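Local coordinates for protein alginate lyase (Aplysia kurodai, PDB 5GMT) that cleaves alginate as a polysaccharide lyase of family 14, with specificity for polymannuronate, at residues Leu95-Tyr100 with His192-Glu197; Phe104-Gly109 with Leu141-Asp146; Glu150-Ile155 with Gly176-Arg181; Gly182-Met187 with Ile212-Glu217. One frame throughout, in Å; residues are numbered along the deposited sequence.

Interaction 1. Residues Leu95-Tyr100 with His192-Glu197; sequences LKYDVY and HSISEE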
loop_
_atom_site.group_PDB
_atom_site.type_symbol
_atom_site.label_atom_id
_atom_site.label_comp_id
_atom_site.label_asym_id
_atom_site.label_seq_id
_atom_site.Cartn_x
_atom_site.Cartn_y
_atom_site.Cartn_z
ATOM N N LEU A 95 -0.004 -9.346 2.501
ATOM C CA LEU A 95 1.189 -8.515 2.650
ATOM C C LEU A 95 1.327 -8.106 4.098
ATOM O O LEU A 95 0.362 -7.637 4.691
ATOM C CB LEU A 95 1.095 -7.265 1.777
ATOM C CG LEU A 95 2.191 -6.218 1.971
ATOM C CD1 LEU A 95 3.531 -6.785 1.518
ATOM C CD2 LEU A 95 1.873 -4.929 1.203
ATOM N N LYS A 96 2.517 -8.269 4.667
ATOM C CA LYS A 96 2.775 -7.790 6.023
ATOM C C LYS A 96 3.991 -6.900 5.993
ATOM O O LYS A 96 4.910 -7.166 5.239
ATOM C CB LYS A 96 3.028 -8.943 6.989
ATOM C CG LYS A 96 1.863 -9.894 7.168
ATOM C CD LYS A 96 2.181 -10.947 8.215
ATOM C CE LYS A 96 1.054 -11.949 8.321
ATOM N NZ LYS A 96 1.302 -12.953 9.399
ATOM N N TYR A 97 4.002 -5.855 6.817
ATOM C CA TYR A 97 5.213 -5.087 7.053
ATOM C C TYR A 97 5.040 -4.288 8.327
ATOM O O TYR A 97 3.918 -4.075 8.775
ATOM C CB TYR A 97 5.558 -4.158 5.882
ATOM C CG TYR A 97 4.500 -3.149 5.481
ATOM C CD1 TYR A 97 3.560 -3.456 4.503
ATOM C CD2 TYR A 97 4.449 -1.886 6.065
ATOM C CE1 TYR A 97 2.583 -2.523 4.107
ATOM C CE2 TYR A 97 3.484 -0.948 5.678
ATOM C CZ TYR A 97 2.553 -1.276 4.696
ATOM O OH TYR A 97 1.594 -0.351 4.303
ATOM N N ASP A 98 6.160 -3.875 8.909
ATOM C CA ASP A 98 6.159 -2.959 10.032
ATOM C C ASP A 98 6.497 -1.561 9.541
ATOM O O ASP A 98 7.407 -1.397 8.731
ATOM C CB ASP A 98 7.184 -3.383 11.093
ATOM C CG ASP A 98 6.883 -4.738 11.698
ATOM O OD1 ASP A 98 5.699 -5.155 11.738
ATOM O OD2 ASP A 98 7.850 -5.381 12.156
ATOM N N VAL A 99 5.780 -0.555 10.033
ATOM C CA VAL A 99 6.134 0.828 9.727
ATOM C C VAL A 99 6.160 1.706 10.987
ATOM O O VAL A 99 5.262 1.636 11.831
ATOM C CB VAL A 99 5.164 1.431 8.676
ATOM C CG1 VAL A 99 3.711 1.342 9.150
ATOM C CG2 VAL A 99 5.531 2.863 8.341
ATOM N N TYR A 100 7.220 2.508 11.102
ATOM C CA TYR A 100 7.364 3.519 12.148
ATOM C C TYR A 100 7.116 4.912 11.572
ATOM O O TYR A 100 7.686 5.260 10.538
ATOM C CB TYR A 100 8.774 3.447 12.757
ATOM C CG TYR A 100 8.978 4.286 14.001
ATOM C CD1 TYR A 100 9.233 5.650 13.916
ATOM C CD2 TYR A 100 8.951 3.701 15.259
ATOM C CE1 TYR A 100 9.430 6.420 15.066
ATOM C CE2 TYR A 100 9.145 4.459 16.410
ATOM C CZ TYR A 100 9.386 5.813 16.305
ATOM O OH TYR A 100 9.578 6.555 17.457
ATOM N N HIS A 192 4.160 0.159 13.878
ATOM C CA HIS A 192 2.875 -0.480 13.602
ATOM C C HIS A 192 3.117 -1.746 12.814
ATOM O O HIS A 192 3.903 -1.734 11.864
ATOM C CB HIS A 192 1.946 0.436 12.806
ATOM C CG HIS A 192 1.708 1.758 13.451
ATOM N ND1 HIS A 192 2.695 2.714 13.572
ATOM C CD2 HIS A 192 0.601 2.282 14.028
ATOM C CE1 HIS A 192 2.203 3.772 14.188
ATOM N NE2 HIS A 192 0.934 3.537 14.476
ATOM N N SER A 193 2.469 -2.839 13.196
ATOM C CA SER A 193 2.495 -4.017 12.340
ATOM C C SER A 193 1.253 -3.953 11.475
ATOM O O SER A 193 0.146 -3.711 11.971
ATOM C CB SER A 193 2.546 -5.313 13.148
ATOM O OG SER A 193 3.841 -5.500 13.683
ATOM N N ILE A 194 1.448 -4.148 10.175
ATOM C CA ILE A 194 0.358 -3.997 9.220
ATOM C C ILE A 194 0.174 -5.304 8.465
ATOM O O ILE A 194 1.154 -5.896 8.009
ATOM C CB ILE A 194 0.643 -2.847 8.233
ATOM C CG1 ILE A 194 0.671 -1.511 8.990
ATOM C CG2 ILE A 194 -0.393 -2.829 7.116
ATOM C CD1 ILE A 194 0.707 -0.293 8.074
ATOM N N SER A 195 -1.062 -5.781 8.368
ATOM C CA SER A 195 -1.327 -6.891 7.462
ATOM C C SER A 195 -2.451 -6.525 6.515
ATOM O O SER A 195 -3.421 -5.884 6.914
ATOM C CB SER A 195 -1.660 -8.184 8.233
ATOM O OG SER A 195 -2.868 -8.074 8.955
ATOM N N GLU A 196 -2.297 -6.911 5.250
ATOM C CA GLU A 196 -3.340 -6.696 4.263
ATOM C C GLU A 196 -3.548 -8.005 3.539
ATOM O O GLU A 196 -2.660 -8.458 2.822
ATOM C CB GLU A 196 -2.975 -5.589 3.269
ATOM C CG GLU A 196 -4.117 -5.289 2.273
ATOM C CD GLU A 196 -3.708 -4.374 1.127
ATOM O OE1 GLU A 196 -2.579 -4.530 0.611
ATOM O OE2 GLU A 196 -4.519 -3.499 0.736
ATOM N N GLU A 197 -4.710 -8.614 3.751
ATOM C CA GLU A 197 -5.054 -9.873 3.124
ATOM C C GLU A 197 -6.075 -9.624 2.025
ATOM O O GLU A 197 -7.113 -9.012 2.254
ATOM C CB GLU A 197 -5.608 -10.877 4.144
ATOM C CG GLU A 197 -6.040 -12.185 3.483
ATOM C CD GLU A 197 -6.224 -13.339 4.463
ATOM O OE1 GLU A 197 -6.159 -13.110 5.685
ATOM O OE2 GLU A 197 -6.440 -14.482 4.000
#

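Interaction 2. Residues Phe104-Gly109 with Leu141-Asp146; sequences FGFGIG and LMWRKD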
loop_
_atom_site.group_PDB
_atom_site.type_symbol
_atom_site.label_atom_id
_atom_site.label_comp_id
_atom_site.label_asym_id
_atom_site.label_seq_id
_atom_site.Cartn_x
_atom_site.Cartn_y
_atom_site.Cartn_z
ATOM N N PHE A 104 5.170 12.757 12.738
ATOM C CA PHE A 104 3.909 12.981 12.033
ATOM C C PHE A 104 2.895 13.632 12.981
ATOM O O PHE A 104 2.641 13.090 14.056
ATOM C CB PHE A 104 3.342 11.660 11.500
ATOM C CG PHE A 104 4.051 11.133 10.272
ATOM C CD1 PHE A 104 5.370 10.722 10.337
ATOM C CD2 PHE A 104 3.376 11.018 9.062
ATOM C CE1 PHE A 104 6.012 10.228 9.209
ATOM C CE2 PHE A 104 4.018 10.524 7.926
ATOM C CZ PHE A 104 5.331 10.129 8.006
ATOM N N GLY A 105 2.302 14.763 12.597
ATOM C CA GLY A 105 2.554 15.405 11.317
ATOM C C GLY A 105 1.836 14.771 10.134
ATOM O O GLY A 105 2.365 14.784 9.030
ATOM N N PHE A 106 0.644 14.216 10.347
ATOM C CA PHE A 106 -0.037 13.464 9.278
ATOM C C PHE A 106 -0.669 14.370 8.224
ATOM O O PHE A 106 -1.058 13.900 7.149
ATOM C CB PHE A 106 -1.111 12.539 9.865
ATOM C CG PHE A 106 -0.551 11.397 10.675
ATOM C CD1 PHE A 106 -0.038 10.275 10.044
ATOM C CD2 PHE A 106 -0.531 11.451 12.067
ATOM C CE1 PHE A 106 0.474 9.223 10.782
ATOM C CE2 PHE A 106 -0.017 10.401 12.813
ATOM C CZ PHE A 106 0.489 9.288 12.175
ATOM N N GLY A 107 -0.757 15.664 8.521
ATOM C CA GLY A 107 -1.371 16.611 7.597
ATOM C C GLY A 107 -2.796 16.186 7.267
ATOM O O GLY A 107 -3.597 15.913 8.164
ATOM N N ILE A 108 -3.109 16.090 5.976
ATOM C CA ILE A 108 -4.414 15.587 5.574
ATOM C C ILE A 108 -4.276 14.360 4.682
ATOM O O ILE A 108 -5.124 14.108 3.828
ATOM C CB ILE A 108 -5.245 16.669 4.853
ATOM C CG1 ILE A 108 -4.493 17.222 3.644
ATOM C CG2 ILE A 108 -5.578 17.801 5.820
ATOM C CD1 ILE A 108 -5.335 18.146 2.772
ATOM N N GLY A 109 -3.200 13.601 4.887
ATOM C CA GLY A 109 -3.096 12.297 4.272
ATOM C C GLY A 109 -1.944 12.015 3.335
ATOM O O GLY A 109 -1.308 12.912 2.784
ATOM N N LEU A 141 -2.607 1.474 1.056
ATOM C CA LEU A 141 -3.253 2.069 2.222
ATOM C C LEU A 141 -3.026 3.569 2.149
ATOM O O LEU A 141 -2.167 4.041 1.397
ATOM C CB LEU A 141 -2.697 1.483 3.526
ATOM C CG LEU A 141 -3.277 0.168 4.069
ATOM C CD1 LEU A 141 -3.117 -0.949 3.061
ATOM C CD2 LEU A 141 -2.586 -0.209 5.387
ATOM N N MET A 142 -3.813 4.331 2.896
ATOM C CA MET A 142 -3.527 5.748 3.058
ATOM C C MET A 142 -3.657 6.110 4.517
ATOM O O MET A 142 -4.390 5.450 5.249
ATOM C CB MET A 142 -4.469 6.622 2.221
ATOM C CG MET A 142 -3.985 6.889 0.801
ATOM S SD MET A 142 -4.874 8.248 -0.004
ATOM C CE MET A 142 -4.387 9.643 1.006
ATOM N N TRP A 143 -2.923 7.130 4.950
ATOM C CA TRP A 143 -3.292 7.799 6.191
ATOM C C TRP A 143 -4.070 9.040 5.807
ATOM O O TRP A 143 -4.086 9.456 4.641
ATOM C CB TRP A 143 -2.075 8.146 7.068
ATOM C CG TRP A 143 -1.206 9.278 6.575
ATOM C CD1 TRP A 143 -1.402 10.624 6.768
ATOM C CD2 TRP A 143 0.012 9.155 5.834
ATOM N NE1 TRP A 143 -0.389 11.340 6.172
ATOM C CE2 TRP A 143 0.497 10.461 5.600
ATOM C CE3 TRP A 143 0.740 8.065 5.341
ATOM C CZ2 TRP A 143 1.673 10.706 4.889
ATOM C CZ3 TRP A 143 1.915 8.312 4.643
ATOM C CH2 TRP A 143 2.366 9.623 4.419
ATOM N N ARG A 144 -4.757 9.595 6.789
ATOM C CA ARG A 144 -5.556 10.778 6.577
ATOM C C ARG A 144 -5.316 11.718 7.735
ATOM O O ARG A 144 -4.400 11.511 8.540
ATOM C CB ARG A 144 -7.042 10.423 6.462
ATOM C CG ARG A 144 -7.412 9.636 5.209
ATOM C CD ARG A 144 -7.483 10.535 3.978
ATOM N NE ARG A 144 -7.765 9.776 2.759
ATOM C CZ ARG A 144 -7.834 10.311 1.540
ATOM N NH1 ARG A 144 -8.080 9.547 0.481
ATOM N NH2 ARG A 144 -7.660 11.617 1.381
ATOM N N LYS A 145 -6.131 12.763 7.793
ATOM C CA LYS A 145 -6.169 13.659 8.935
ATOM C C LYS A 145 -6.087 12.891 10.254
ATOM O O LYS A 145 -6.777 11.886 10.431
ATOM C CB LYS A 145 -7.461 14.477 8.868
ATOM C CG LYS A 145 -7.704 15.385 10.031
ATOM C CD LYS A 145 -9.146 15.892 10.027
ATOM C CE LYS A 145 -9.575 16.339 8.627
ATOM N NZ LYS A 145 -10.994 16.795 8.594
ATOM N N ASP A 146 -5.234 13.359 11.164
ATOM C CA ASP A 146 -5.089 12.775 12.505
ATOM C C ASP A 146 -4.601 11.323 12.501
ATOM O O ASP A 146 -4.728 10.611 13.500
ATOM C CB ASP A 146 -6.414 12.873 13.275
ATOM C CG ASP A 146 -6.928 14.309 13.373
ATOM O OD1 ASP A 146 -6.094 15.228 13.531
ATOM O OD2 ASP A 146 -8.160 14.517 13.279
HETATM O O HOH W 1 -3.378 15.502 10.837
HETATM O O HOH W 2 -7.707 13.931 3.128
#

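Interaction 3. Residues Glu150-Ile155 with Gly176-Arg181; sequences ELYAYI and GQSLGR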
loop_
_atom_site.group_PDB
_atom_site.type_symbol
_atom_site.label_atom_id
_atom_site.label_comp_id
_atom_site.label_asym_id
_atom_site.label_seq_id
_atom_site.Cartn_x
_atom_site.Cartn_y
_atom_site.Cartn_z
ATOM N N GLU A 150 -6.963 4.041 6.004
ATOM C CA GLU A 150 -7.970 3.519 5.092
ATOM C C GLU A 150 -7.323 2.596 4.081
ATOM O O GLU A 150 -6.105 2.634 3.880
ATOM C CB GLU A 150 -8.684 4.663 4.364
ATOM C CG GLU A 150 -7.825 5.296 3.276
ATOM C CD GLU A 150 -8.469 6.523 2.635
ATOM O OE1 GLU A 150 -9.118 7.316 3.347
ATOM O OE2 GLU A 150 -8.334 6.696 1.413
ATOM N N LEU A 151 -8.150 1.769 3.452
ATOM C CA LEU A 151 -7.800 1.110 2.195
ATOM C C LEU A 151 -8.057 2.115 1.074
ATOM O O LEU A 151 -9.113 2.715 1.035
ATOM C CB LEU A 151 -8.627 -0.163 1.990
ATOM C CG LEU A 151 -8.637 -0.773 0.585
ATOM C CD1 LEU A 151 -7.234 -1.174 0.196
ATOM C CD2 LEU A 151 -9.571 -1.977 0.494
ATOM N N TYR A 152 -7.087 2.321 0.184
ATOM C CA TYR A 152 -7.227 3.310 -0.880
ATOM C C TYR A 152 -7.164 2.591 -2.210
ATOM O O TYR A 152 -6.076 2.334 -2.736
ATOM C CB TYR A 152 -6.143 4.369 -0.785
ATOM C CG TYR A 152 -6.271 5.489 -1.789
ATOM C CD1 TYR A 152 -7.390 6.313 -1.799
ATOM C CD2 TYR A 152 -5.255 5.742 -2.708
ATOM C CE1 TYR A 152 -7.506 7.354 -2.715
ATOM C CE2 TYR A 152 -5.356 6.793 -3.628
ATOM C CZ TYR A 152 -6.489 7.589 -3.621
ATOM O OH TYR A 152 -6.607 8.629 -4.524
ATOM N N ALA A 153 -8.340 2.265 -2.737
ATOM C CA ALA A 153 -8.454 1.271 -3.795
ATOM C C ALA A 153 -8.718 1.866 -5.175
ATOM O O ALA A 153 -9.649 2.652 -5.360
ATOM C CB ALA A 153 -9.560 0.280 -3.442
ATOM N N TYR A 154 -7.874 1.488 -6.129
ATOM C CA TYR A 154 -8.182 1.646 -7.545
ATOM C C TYR A 154 -8.749 0.319 -8.028
ATOM O O TYR A 154 -8.026 -0.663 -8.161
ATOM C CB TYR A 154 -6.935 2.039 -8.345
ATOM C CG TYR A 154 -6.615 3.510 -8.275
ATOM C CD1 TYR A 154 -6.262 4.109 -7.067
ATOM C CD2 TYR A 154 -6.666 4.302 -9.413
ATOM C CE1 TYR A 154 -5.978 5.461 -6.993
ATOM C CE2 TYR A 154 -6.379 5.662 -9.350
ATOM C CZ TYR A 154 -6.031 6.230 -8.146
ATOM O OH TYR A 154 -5.747 7.577 -8.069
ATOM N N ILE A 155 -10.055 0.284 -8.266
ATOM C CA ILE A 155 -10.734 -0.944 -8.652
ATOM C C ILE A 155 -11.711 -0.607 -9.784
ATOM O O ILE A 155 -12.002 0.556 -10.010
ATOM C CB ILE A 155 -11.469 -1.575 -7.440
ATOM C CG1 ILE A 155 -12.257 -0.501 -6.695
ATOM C CG2 ILE A 155 -10.466 -2.210 -6.496
ATOM C CD1 ILE A 155 -13.011 -1.023 -5.436
ATOM N N GLY A 176 -8.719 7.198 -6.145
ATOM C CA GLY A 176 -8.997 5.955 -5.450
ATOM C C GLY A 176 -10.242 6.010 -4.583
ATOM O O GLY A 176 -10.680 7.092 -4.184
ATOM N N GLN A 177 -10.822 4.841 -4.311
ATOM C CA GLN A 177 -11.942 4.736 -3.384
ATOM C C GLN A 177 -11.401 4.608 -1.966
ATOM O O GLN A 177 -10.461 3.854 -1.728
ATOM C CB GLN A 177 -12.827 3.533 -3.733
ATOM C CG GLN A 177 -13.107 3.386 -5.217
ATOM C CD GLN A 177 -13.762 4.627 -5.786
ATOM O OE1 GLN A 177 -14.754 5.118 -5.242
ATOM N NE2 GLN A 177 -13.193 5.159 -6.857
ATOM N N SER A 178 -11.967 5.356 -1.027
ATOM C CA SER A 178 -11.560 5.233 0.372
ATOM C C SER A 178 -12.456 4.221 1.058
ATOM O O SER A 178 -13.664 4.434 1.170
ATOM C CB SER A 178 -11.629 6.581 1.097
ATOM O OG SER A 178 -10.677 7.474 0.555
ATOM N N LEU A 179 -11.860 3.118 1.502
ATOM C CA LEU A 179 -12.609 2.068 2.197
ATOM C C LEU A 179 -12.146 1.937 3.640
ATOM O O LEU A 179 -10.950 1.774 3.915
ATOM C CB LEU A 179 -12.450 0.727 1.477
ATOM C CG LEU A 179 -13.249 0.693 0.169
ATOM C CD1 LEU A 179 -12.328 0.323 -0.975
ATOM C CD2 LEU A 179 -14.392 -0.291 0.261
ATOM N N GLY A 180 -13.103 2.020 4.556
ATOM C CA GLY A 180 -12.828 1.803 5.959
ATOM C C GLY A 180 -12.087 2.929 6.652
ATOM O O GLY A 180 -11.429 2.690 7.658
ATOM N N ARG A 181 -12.185 4.146 6.129
ATOM C CA ARG A 181 -11.441 5.263 6.706
ATOM C C ARG A 181 -11.811 5.451 8.168
ATOM O O ARG A 181 -12.992 5.537 8.520
ATOM C CB ARG A 181 -11.682 6.558 5.926
ATOM C CG ARG A 181 -10.782 7.720 6.363
ATOM C CD ARG A 181 -11.201 9.033 5.702
ATOM N NE ARG A 181 -11.056 9.000 4.246
ATOM C CZ ARG A 181 -11.409 10.002 3.446
ATOM N NH1 ARG A 181 -11.935 11.106 3.966
ATOM N NH2 ARG A 181 -11.256 9.902 2.134
HETATM O O HOH W 3 -11.213 3.340 -8.484
#

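Interaction 4. Residues Gly182-Met187 with Ile212-Glu217; sequences GKFRFM and ICVQAE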
loop_
_atom_site.group_PDB
_atom_site.type_symbol
_atom_site.label_atom_id
_atom_site.label_comp_id
_atom_site.label_asym_id
_atom_site.label_seq_id
_atom_site.Cartn_x
_atom_site.Cartn_y
_atom_site.Cartn_z
ATOM N N GLY A 182 -10.792 5.476 9.019
ATOM C CA GLY A 182 -10.986 5.698 10.441
ATOM C C GLY A 182 -11.211 4.442 11.257
ATOM O O GLY A 182 -11.260 4.508 12.490
ATOM N N LYS A 183 -11.353 3.300 10.587
ATOM C CA LYS A 183 -11.559 2.034 11.290
ATOM C C LYS A 183 -10.272 1.536 11.927
ATOM O O LYS A 183 -10.299 0.699 12.826
ATOM C CB LYS A 183 -12.134 0.984 10.344
ATOM C CG LYS A 183 -13.543 1.346 9.889
ATOM C CD LYS A 183 -14.361 0.119 9.552
ATOM C CE LYS A 183 -15.775 0.505 9.127
ATOM N NZ LYS A 183 -16.510 1.252 10.191
ATOM N N PHE A 184 -9.146 2.044 11.445
ATOM C CA PHE A 184 -7.870 1.861 12.128
ATOM C C PHE A 184 -7.149 3.194 12.060
ATOM O O PHE A 184 -7.521 4.054 11.277
ATOM C CB PHE A 184 -7.035 0.728 11.508
ATOM C CG PHE A 184 -6.943 0.780 10.001
ATOM C CD1 PHE A 184 -7.925 0.197 9.214
ATOM C CD2 PHE A 184 -5.872 1.400 9.377
ATOM C CE1 PHE A 184 -7.848 0.239 7.831
ATOM C CE2 PHE A 184 -5.779 1.439 7.987
ATOM C CZ PHE A 184 -6.772 0.865 7.216
ATOM N N ARG A 185 -6.138 3.380 12.896
ATOM C CA ARG A 185 -5.484 4.675 12.979
ATOM C C ARG A 185 -4.003 4.483 13.246
ATOM O O ARG A 185 -3.602 3.542 13.928
ATOM C CB ARG A 185 -6.119 5.551 14.076
ATOM C CG ARG A 185 -5.480 6.947 14.218
ATOM C CD ARG A 185 -6.189 7.850 15.240
ATOM N NE ARG A 185 -7.308 8.586 14.650
ATOM C CZ ARG A 185 -7.902 9.644 15.205
ATOM N NH1 ARG A 185 -7.488 10.117 16.374
ATOM N NH2 ARG A 185 -8.914 10.234 14.583
ATOM N N PHE A 186 -3.206 5.378 12.682
ATOM C CA PHE A 186 -1.768 5.368 12.863
ATOM C C PHE A 186 -1.370 6.372 13.930
ATOM O O PHE A 186 -1.955 7.453 14.019
ATOM C CB PHE A 186 -1.076 5.674 11.540
ATOM C CG PHE A 186 -1.459 4.729 10.444
ATOM C CD1 PHE A 186 -1.058 3.400 10.491
ATOM C CD2 PHE A 186 -2.216 5.161 9.374
ATOM C CE1 PHE A 186 -1.411 2.512 9.478
ATOM C CE2 PHE A 186 -2.571 4.281 8.363
ATOM C CZ PHE A 186 -2.174 2.959 8.416
ATOM N N MET A 187 -0.375 6.005 14.733
ATOM C CA MET A 187 0.077 6.846 15.838
ATOM C C MET A 187 1.491 7.347 15.619
ATOM O O MET A 187 2.373 6.583 15.234
ATOM C CB MET A 187 0.007 6.074 17.156
ATOM C CG MET A 187 -1.363 5.502 17.452
ATOM S SD MET A 187 -1.430 4.723 19.075
ATOM C CE MET A 187 -1.276 6.151 20.142
ATOM N N ILE A 212 -7.669 -5.620 6.470
ATOM C CA ILE A 212 -6.492 -4.921 6.937
ATOM C C ILE A 212 -6.475 -4.922 8.457
ATOM O O ILE A 212 -7.476 -4.582 9.085
ATOM C CB ILE A 212 -6.467 -3.474 6.415
ATOM C CG1 ILE A 212 -6.293 -3.464 4.885
ATOM C CG2 ILE A 212 -5.378 -2.665 7.122
ATOM C CD1 ILE A 212 -6.431 -2.077 4.290
ATOM N N CYS A 213 -5.351 -5.318 9.044
ATOM C CA CYS A 213 -5.194 -5.226 10.488
ATOM C C CYS A 213 -3.995 -4.345 10.763
ATOM O O CYS A 213 -2.968 -4.466 10.101
ATOM C CB CYS A 213 -5.010 -6.603 11.123
ATOM S SG CYS A 213 -6.453 -7.668 10.990
ATOM N N VAL A 214 -4.127 -3.450 11.733
ATOM C CA VAL A 214 -3.019 -2.586 12.114
ATOM C C VAL A 214 -2.861 -2.656 13.621
ATOM O O VAL A 214 -3.851 -2.608 14.350
ATOM C CB VAL A 214 -3.260 -1.116 11.672
ATOM C CG1 VAL A 214 -2.176 -0.189 12.207
ATOM C CG2 VAL A 214 -3.372 -1.010 10.144
ATOM N N GLN A 215 -1.628 -2.794 14.091
ATOM C CA GLN A 215 -1.382 -2.782 15.528
ATOM C C GLN A 215 -0.195 -1.899 15.850
ATOM O O GLN A 215 0.939 -2.197 15.475
ATOM C CB GLN A 215 -1.142 -4.196 16.063
ATOM C CG GLN A 215 -0.959 -4.225 17.567
ATOM C CD GLN A 215 -1.056 -5.614 18.144
ATOM O OE1 GLN A 215 -0.680 -6.593 17.504
ATOM N NE2 GLN A 215 -1.583 -5.711 19.364
ATOM N N ALA A 216 -0.477 -0.795 16.524
ATOM C CA ALA A 216 0.565 0.062 17.057
ATOM C C ALA A 216 1.149 -0.611 18.293
ATOM O O ALA A 216 0.424 -1.278 19.035
ATOM C CB ALA A 216 0.019 1.417 17.384
ATOM N N GLU A 217 2.454 -0.475 18.510
ATOM C CA GLU A 217 3.054 -1.209 19.610
ATOM C C GLU A 217 2.438 -0.727 20.918
ATOM O O GLU A 217 2.219 0.469 21.112
ATOM C CB GLU A 217 4.580 -1.067 19.609
ATOM C CG GLU A 217 5.082 0.342 19.613
ATOM C CD GLU A 217 6.597 0.406 19.537
ATOM O OE1 GLU A 217 7.108 1.303 18.832
ATOM O OE2 GLU A 217 7.271 -0.436 20.181
#

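Interaction 1. Residues Leu95-Tyr100 with His192-Glu197
H192 holds the carbonyl of V99 twice. Its backbone N donates to V99 O at 2.8 Å, and ring atom ND1 reaches the same V99 O at 3.3 Å from the opposite face of the carbonyl plane. The acceptor lies in the imidazole plane. The other ring nitrogen, NE2, accepts the backbone N-H of M187, so the ring rotation is fixed. S193 lies on the other face of the sheet. Its OG donates to D98 OD1 at 2.7 Å, coming from above the carboxylate plane, while D98 OD2 pairs with K266. I194 returns to the H192 face. Its CD1 sits 3.6 Å from V99 CG1, and its CG2 branch lies over a face of the Y97 ring. With Y97 CG between the backbone N and the carbonyl carbon (chi1 57°), the ring swings toward I194, and its OH bonds to P113 O. S195 faces K96 as a non-hydrogen-bonded pair. E196 closes the antiparallel register: E196 N meets L95 O at 2.8 Å. Strand 92-102 is flanked by strands 191-199 and 261-272, and strand 208-216 follows beyond 191-199. L141 of strand 136-143 packs on I194 and E196.

Interaction 2. Residues Phe104-Gly109 with Leu141-Asp146
The carbonyl oxygen of F106 takes two N-H groups. W143 NE1 donates to F106 O at 2.8 Å, in the carbonyl plane and on a lone pair, with the oxygen close to the indole plane. This bond ties the indole to the turn. The second donor is G109 N, which closes the type II' turn F106-G109. W143 CG lies between its backbone N and carbonyl carbon (chi1 72°), which turns the ring toward the 104-109 loop. Two phenyl rings then meet one indole face edge-to-face. F104 is T-shaped to it, planes at 85°, and brings CE2 to 3.8 Å from W143 CZ2. F106 is more inclined, and its CD1 lies 3.6 Å from W143 CD1. Together the three rings form an aromatic cluster. The opposite indole face carries the backbone of G109, whose CA also lies 3.0 Å from W143 O. Two waters bridge the segments. One links G107 O to D146 N, the other I108 O to R144 NH2, while R144 NE turns to E150. The loop joins strand 92-102 to strand 110-118. W143 belongs to strand 136-143, beside strand 110-118, and F186 of a later loop packs on both F106 and W143.

Interaction 3. Residues Glu150-Ile155 with Gly176-Arg181
E150 and R181 lie side by side and point the same way, their carboxylate and guanidinium planes only 10° apart. R181 NE makes a salt bridge to E150 OE1 at 2.7 Å, meeting that oxygen nearly end-on. The oxygen stands 22° out of the guanidinium plane. S178 joins from another direction. Its OG donates to E150 OE2 at 2.6 Å from above the carboxylate plane, and R181 NH2 donates to S178 OG close to the guanidinium plane. The three groups thus hold one another. R144 NE also forms a salt bridge with E150 OE1, so this carboxylate probably balances two arginines whose guanidinium groups lie close together. Further along, Y152 stands with one ring face over G176 CA, and G176 N donates to Y152 OH at 3.0 Å. Y152 CG is anti to the backbone N (chi1 -176°), which directs the ring across to G176. Y154 approaches the same glycine, its CE1 3.4 Å from G176 N. On the other face of the sheet L151 and L179 run alongside each other, and L179 CD1 also touches A153 CB at 3.7 Å. Backbone pairs L151-L179 and A153-Q177 fix an antiparallel register. Strands 149-154 and 177-179 are neighbours in one of two large antiparallel sheets, consistent with the concanavalin-like beta-sandwich of this clan.

Interaction 4. Residues Gly182-Met187 with Ile212-Glu217
F184 and V214 make the tight part of this contact. V214 CG2 comes within 3.6 Å of F184 CD2, the side chains crossing at about a right angle. I212 sets its CG2 over a face of the same ring, toward the rim, in a CH-pi contact 4.1 Å from the centroid and 23° off the ring normal. F184 CG lies between the backbone N and the carbonyl carbon (chi1 47°), and this turns the ring onto the strand. The edge of the F184 ring faces F186 CZ. V214 divides its two methyls between the phenylalanines: CG2 goes to F184, and CG1 to F186 CE1 at 3.9 Å. Packing thins out toward M187. There the sulfur SD rests 4.0 Å from A216 CB, with M187 partly exposed. R185 leaves the backbone away from the strand and is exposed; its NE makes a salt bridge to D148. C213 also turns its side chain away, to its disulfide with C223. I212, V214 and A216 offer one apolar face to the loop. No hydrogen bond links the two segments. They are joined by methyl, ring and thioether contacts, so the association rests on apolar burial, while the loop backbone bonds to G147 and G149.

Of the strands in these contacts, 92-102 comes first. Its partner 191-199 follows some 90 residues later, so interaction 1 closes a long loop that holds interactions 2 and 3 nested within it. Interaction 2 closes a loop holding strand 110-118 and brings the region of strand 136-143 to the residues after strand 92-102. Interaction 3 follows in series and closes a shorter loop holding strand 169-170. Interaction 4 starts inside the span of interaction 1 and ends beyond it, so the two cross. Interaction 1 belongs to one antiparallel sheet and interaction 3 to the other. L151 touches E196 and I212 between the sheets, and S193 N bonds to Q215 O between interactions 1 and 4.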